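Local coordinates for protocadherin-19 isoform 1 (Danio rerio, PDB 5CO1), which mediates calcium-dependent cell adhesion, acting homophilically and robustly when complexed with the classical cadherin cdh2, at residues 49-52 with 53-57; 176-179 with 180-183. All blocks are in the same frame, centred on the assembly; numbering follows the deposited sequence.

Contact 1: 49-52 with 53-57; sequences NLTK and QMFKI
Two backbone hydrogen bonds join 49-52 to 53-57 round a short, weakly bonded helical turn: Gln53 N donates to Leu50 O at 3.1 Å, and Met54 N to Thr51 O at 3.3 Å. Each spans three residues, as in a 3-10 turn, and Lys52 N repeats that spacing by bonding to Asn49 O.

The apolar contact is made by Leu50 and Met54. The Leu50 side chain starts away from 53-57, but with CG anti to the backbone N (chi1 172°) its end comes back, and CD1 meets the terminal CE of Met54 at 3.9 Å. Met54 CG passes by the Leu50 carbonyl. The side chain of Gln53 lies roughly perpendicular to that of Leu50. A kink about its CB-CG bond (chi2 135°) places OE1 3.8 Å from Leu50 CD1 and NE2 3.6 Å from Leu50 CA, so that the amide folds back over the start of the turn.

Phe55 presents an edge: its CD2 is 3.7 Å from Thr51 O, which lies near the ring plane, and 4.2 Å from Thr51 CG2. The hydroxyl of Thr51 is hydrogen-bonded to His78 ND1, and His78 also meets the Phe55 ring edge-to-face.

Within the cadherin beta-sandwich, the turn carries the chain from strand 39-46, at the margin of one sheet, to strand 55-57, at the margin of the other; Thr51 packs on Ile80 of strand 77-86, and Phe55 on Ile64 of strand 63-66.

Contact 2: 176-179 with 180-183; sequences RLDR and EQRD
The carboxylate of Glu180 curls back over the Arg179 backbone, OE1 3.8 Å from Arg179 N and 4.0 Å from Arg179 CB. That same Arg179 N is hydrogen-bonded to Glu126 OE1, so two glutamates gather at the start of the turn, their OE1 atoms close together despite like charge.

Gln181 runs roughly parallel to the Asp178 side chain, with amide and carboxylate planes only 16° apart. The touching is done by the aliphatic part: a chi1 of -70° lays CG against the Asp178 carboxylate, 3.4 Å from Asp178 OD2 and 3.5 Å from Asp178 OD1. Asp178, Arg179 and Glu180 spell the Asp-Arg-Glu calcium-binding motif of cadherin repeats. Asp178 and Glu180 are probably ligands of calcium at the far end of this domain, Glu180 of two ions together with Glu126; a bound cation would be expected to relieve the crowding of negative charge.

Arg182 closes the turn through its backbone, N donating to Asp178 O in a weak but nearly straight hydrogen bond of 3.3 Å (165°). Its guanidinium group makes a cation-pi contact with Tyr185.

Asp183 runs beside Arg179, CB 3.9 Å from Arg179 O. Their charged groups stay apart, Asp183 OD1 being 5.2 Å from Arg179 NE, whereas Arg179 NH2 makes a long, weak ion pair with Asp211 OD2.

Contact 1 comes first along the chain, in the first of the two cadherin domains of this EC3-4 fragment, which are arranged end to end, and contact 2 follows in the second. Their centres are about 60 Å apart, with nearest atoms about 47 Å apart, on opposite sides of the chain's centre; they share no sheet. Contact 1 lies between strands 39-46 and 55-57, where Met54 comes near Asp71, a ligand of calcium at the junction of the domains. Contact 2 lies between strands 168-173 and 184-193 at the other end of the second domain. Its Asp178 and Glu180 correspond to Asp71 and Glu73, consistent with one calcium-binding pattern recurring at successive domain ends along the adhesion molecule.

Contact 1: 49-52 with 53-57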
loop_
_atom_site.group_PDB
_atom_site.type_symbol
_atom_site.label_atom_id
_atom_site.label_comp_id
_atom_site.label_asym_id
_atom_site.label_seq_id
_atom_site.Cartn_x
_atom_site.Cartn_y
_atom_site.Cartn_z
ATOM N N ASN A 49 -1.044 6.769 18.578
ATOM C CA ASN A 49 -1.905 6.005 19.503
ATOM C C ASN A 49 -2.298 4.638 18.938
ATOM O O ASN A 49 -2.668 3.722 19.674
ATOM C CB ASN A 49 -3.158 6.806 19.884
ATOM C CG ASN A 49 -3.486 6.690 21.366
ATOM O OD1 ASN A 49 -2.911 7.396 22.199
ATOM N ND2 ASN A 49 -4.355 5.743 21.707
ATOM N N LEU A 50 -2.227 4.536 17.618
ATOM C CA LEU A 50 -2.258 3.277 16.894
ATOM C C LEU A 50 -1.142 2.325 17.325
ATOM O O LEU A 50 -1.332 1.114 17.400
ATOM C CB LEU A 50 -2.147 3.596 15.407
ATOM C CG LEU A 50 -1.977 2.494 14.360
ATOM C CD1 LEU A 50 -3.021 1.388 14.467
ATOM C CD2 LEU A 50 -2.021 3.148 12.983
ATOM N N THR A 51 0.016 2.874 17.651
ATOM C CA THR A 51 1.149 2.056 18.031
ATOM C C THR A 51 0.777 1.224 19.266
ATOM O O THR A 51 1.243 0.110 19.437
ATOM C CB THR A 51 2.411 2.942 18.251
ATOM O OG1 THR A 51 2.812 3.556 17.007
ATOM C CG2 THR A 51 3.583 2.142 18.815
ATOM N N LYS A 52 -0.201 1.697 20.026
ATOM C CA LYS A 52 -0.597 1.056 21.287
ATOM C C LYS A 52 -1.320 -0.297 21.106
ATOM O O LYS A 52 -1.153 -1.195 21.915
ATOM C CB LYS A 52 -1.477 2.023 22.071
ATOM C CG LYS A 52 -1.397 1.874 23.574
ATOM C CD LYS A 52 -2.612 2.517 24.232
ATOM C CE LYS A 52 -2.568 2.373 25.742
ATOM N NZ LYS A 52 -1.412 3.115 26.318
ATOM N N GLN A 53 -2.046 -0.470 20.006
ATOM C CA GLN A 53 -2.719 -1.749 19.698
ATOM C C GLN A 53 -1.815 -2.754 18.952
ATOM O O GLN A 53 -2.135 -3.949 18.866
ATOM C CB GLN A 53 -3.960 -1.500 18.833
ATOM C CG GLN A 53 -4.791 -0.289 19.235
ATOM C CD GLN A 53 -5.214 0.560 18.042
ATOM O OE1 GLN A 53 -5.534 0.037 16.969
ATOM N NE2 GLN A 53 -5.243 1.878 18.233
ATOM N N MET A 54 -0.746 -2.247 18.339
ATOM C CA MET A 54 0.085 -3.047 17.468
ATOM C C MET A 54 1.152 -3.857 18.201
ATOM O O MET A 54 1.707 -4.799 17.650
ATOM C CB MET A 54 0.761 -2.148 16.430
ATOM C CG MET A 54 -0.207 -1.378 15.544
ATOM S SD MET A 54 -1.198 -2.449 14.490
ATOM C CE MET A 54 -0.949 -1.584 12.930
ATOM N N PHE A 55 1.501 -3.477 19.419
ATOM C CA PHE A 55 2.611 -4.145 20.080
ATOM C C PHE A 55 2.291 -4.352 21.545
ATOM O O PHE A 55 1.746 -3.467 22.187
ATOM C CB PHE A 55 3.892 -3.317 19.953
ATOM C CG PHE A 55 4.325 -3.071 18.546
ATOM C CD1 PHE A 55 5.149 -3.984 17.883
ATOM C CD2 PHE A 55 3.996 -1.889 17.911
ATOM C CE1 PHE A 55 5.570 -3.744 16.579
ATOM C CE2 PHE A 55 4.409 -1.645 16.597
ATOM C CZ PHE A 55 5.177 -2.581 15.923
ATOM N N LYS A 56 2.653 -5.518 22.067
ATOM C CA LYS A 56 2.658 -5.753 23.495
ATOM C C LYS A 56 4.087 -6.037 23.949
ATOM O O LYS A 56 4.934 -6.444 23.147
ATOM C CB LYS A 56 1.738 -6.920 23.839
ATOM C CG LYS A 56 2.149 -8.270 23.267
ATOM C CD LYS A 56 1.120 -9.361 23.571
ATOM C CE LYS A 56 1.516 -10.708 22.964
ATOM N NZ LYS A 56 1.398 -10.789 21.475
ATOM N N ILE A 57 4.353 -5.806 25.229
ATOM C CA ILE A 57 5.642 -6.173 25.817
ATOM C C ILE A 57 5.482 -6.967 27.119
ATOM O O ILE A 57 4.664 -6.641 27.949
ATOM C CB ILE A 57 6.522 -4.931 26.053
ATOM C CG1 ILE A 57 7.903 -5.341 26.568
ATOM C CG2 ILE A 57 5.854 -3.974 27.026
ATOM C CD1 ILE A 57 8.745 -4.167 27.048
#

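Contact 2: 176-179 with 180-183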
loop_
_atom_site.group_PDB
_atom_site.type_symbol
_atom_site.label_atom_id
_atom_site.label_comp_id
_atom_site.label_asym_id
_atom_site.label_seq_id
_atom_site.Cartn_x
_atom_site.Cartn_y
_atom_site.Cartn_z
ATOM N N ARG A 176 -10.920 4.003 -38.290
ATOM C CA ARG A 176 -12.213 4.383 -38.835
ATOM C C ARG A 176 -13.327 3.804 -37.957
ATOM O O ARG A 176 -13.380 2.594 -37.719
ATOM C CB ARG A 176 -12.349 3.876 -40.281
ATOM C CG ARG A 176 -13.589 4.381 -41.015
ATOM C CD ARG A 176 -13.249 5.017 -42.355
ATOM N NE ARG A 176 -12.463 6.241 -42.184
ATOM C CZ ARG A 176 -12.439 7.262 -43.041
ATOM N NH1 ARG A 176 -13.176 7.238 -44.148
ATOM N NH2 ARG A 176 -11.674 8.320 -42.787
ATOM N N LEU A 177 -14.158 4.687 -37.418
ATOM C CA LEU A 177 -15.405 4.295 -36.772
ATOM C C LEU A 177 -16.573 4.692 -37.650
ATOM O O LEU A 177 -16.494 5.693 -38.353
ATOM C CB LEU A 177 -15.537 5.021 -35.441
ATOM C CG LEU A 177 -14.475 4.659 -34.405
ATOM C CD1 LEU A 177 -14.059 5.856 -33.567
ATOM C CD2 LEU A 177 -15.022 3.553 -33.527
ATOM N N ASP A 178 -17.668 3.940 -37.573
ATOM C CA ASP A 178 -18.990 4.454 -37.972
ATOM C C ASP A 178 -20.115 3.736 -37.236
ATOM O O ASP A 178 -20.227 2.512 -37.317
ATOM C CB ASP A 178 -19.211 4.352 -39.495
ATOM C CG ASP A 178 -18.816 2.999 -40.064
ATOM O OD1 ASP A 178 -18.052 2.267 -39.404
ATOM O OD2 ASP A 178 -19.262 2.669 -41.179
ATOM N N ARG A 179 -21.008 4.512 -36.622
ATOM C CA ARG A 179 -22.069 3.959 -35.765
ATOM C C ARG A 179 -22.848 2.815 -36.439
ATOM O O ARG A 179 -23.499 2.028 -35.751
ATOM C CB ARG A 179 -23.039 5.065 -35.296
ATOM C CG ARG A 179 -23.859 4.682 -34.065
ATOM C CD ARG A 179 -24.850 5.759 -33.652
ATOM N NE ARG A 179 -26.097 5.683 -34.413
ATOM C CZ ARG A 179 -26.919 6.708 -34.628
ATOM N NH1 ARG A 179 -28.013 6.533 -35.361
ATOM N NH2 ARG A 179 -26.661 7.908 -34.116
ATOM N N GLU A 180 -22.745 2.702 -37.766
ATOM C CA GLU A 180 -23.549 1.746 -38.533
ATOM C C GLU A 180 -22.928 0.343 -38.450
ATOM O O GLU A 180 -23.619 -0.634 -38.132
ATOM C CB GLU A 180 -23.706 2.173 -40.012
ATOM C CG GLU A 180 -23.346 3.620 -40.360
ATOM C CD GLU A 180 -24.145 4.659 -39.587
ATOM O OE1 GLU A 180 -23.553 5.691 -39.188
ATOM O OE2 GLU A 180 -25.364 4.459 -39.403
ATOM N N GLN A 181 -21.622 0.254 -38.710
ATOM C CA GLN A 181 -20.891 -1.019 -38.616
ATOM C C GLN A 181 -20.813 -1.512 -37.167
ATOM O O GLN A 181 -21.132 -2.662 -36.872
ATOM C CB GLN A 181 -19.473 -0.878 -39.197
ATOM C CG GLN A 181 -19.409 -0.700 -40.716
ATOM C CD GLN A 181 -19.346 -2.021 -41.480
ATOM O OE1 GLN A 181 -18.481 -2.864 -41.229
ATOM N NE2 GLN A 181 -20.239 -2.187 -42.448
ATOM N N ARG A 182 -20.392 -0.630 -36.266
ATOM C CA ARG A 182 -20.248 -0.980 -34.857
ATOM C C ARG A 182 -20.727 0.149 -33.939
ATOM O O ARG A 182 -20.179 1.264 -33.943
ATOM C CB ARG A 182 -18.790 -1.345 -34.545
ATOM C CG ARG A 182 -18.379 -2.750 -34.976
ATOM C CD ARG A 182 -18.802 -3.802 -33.958
ATOM N NE ARG A 182 -17.776 -4.037 -32.936
ATOM C CZ ARG A 182 -18.019 -4.447 -31.692
ATOM N NH1 ARG A 182 -17.014 -4.620 -30.844
ATOM N NH2 ARG A 182 -19.261 -4.676 -31.282
ATOM N N ASP A 183 -21.669 -0.203 -33.070
ATOM C CA ASP A 183 -22.410 0.765 -32.268
ATOM C C ASP A 183 -21.837 0.902 -30.844
ATOM O O ASP A 183 -21.387 1.985 -30.439
ATOM C CB ASP A 183 -23.870 0.308 -32.220
ATOM C CG ASP A 183 -24.634 0.881 -31.049
ATOM O OD1 ASP A 183 -24.633 2.123 -30.873
ATOM O OD2 ASP A 183 -25.302 0.083 -30.353
#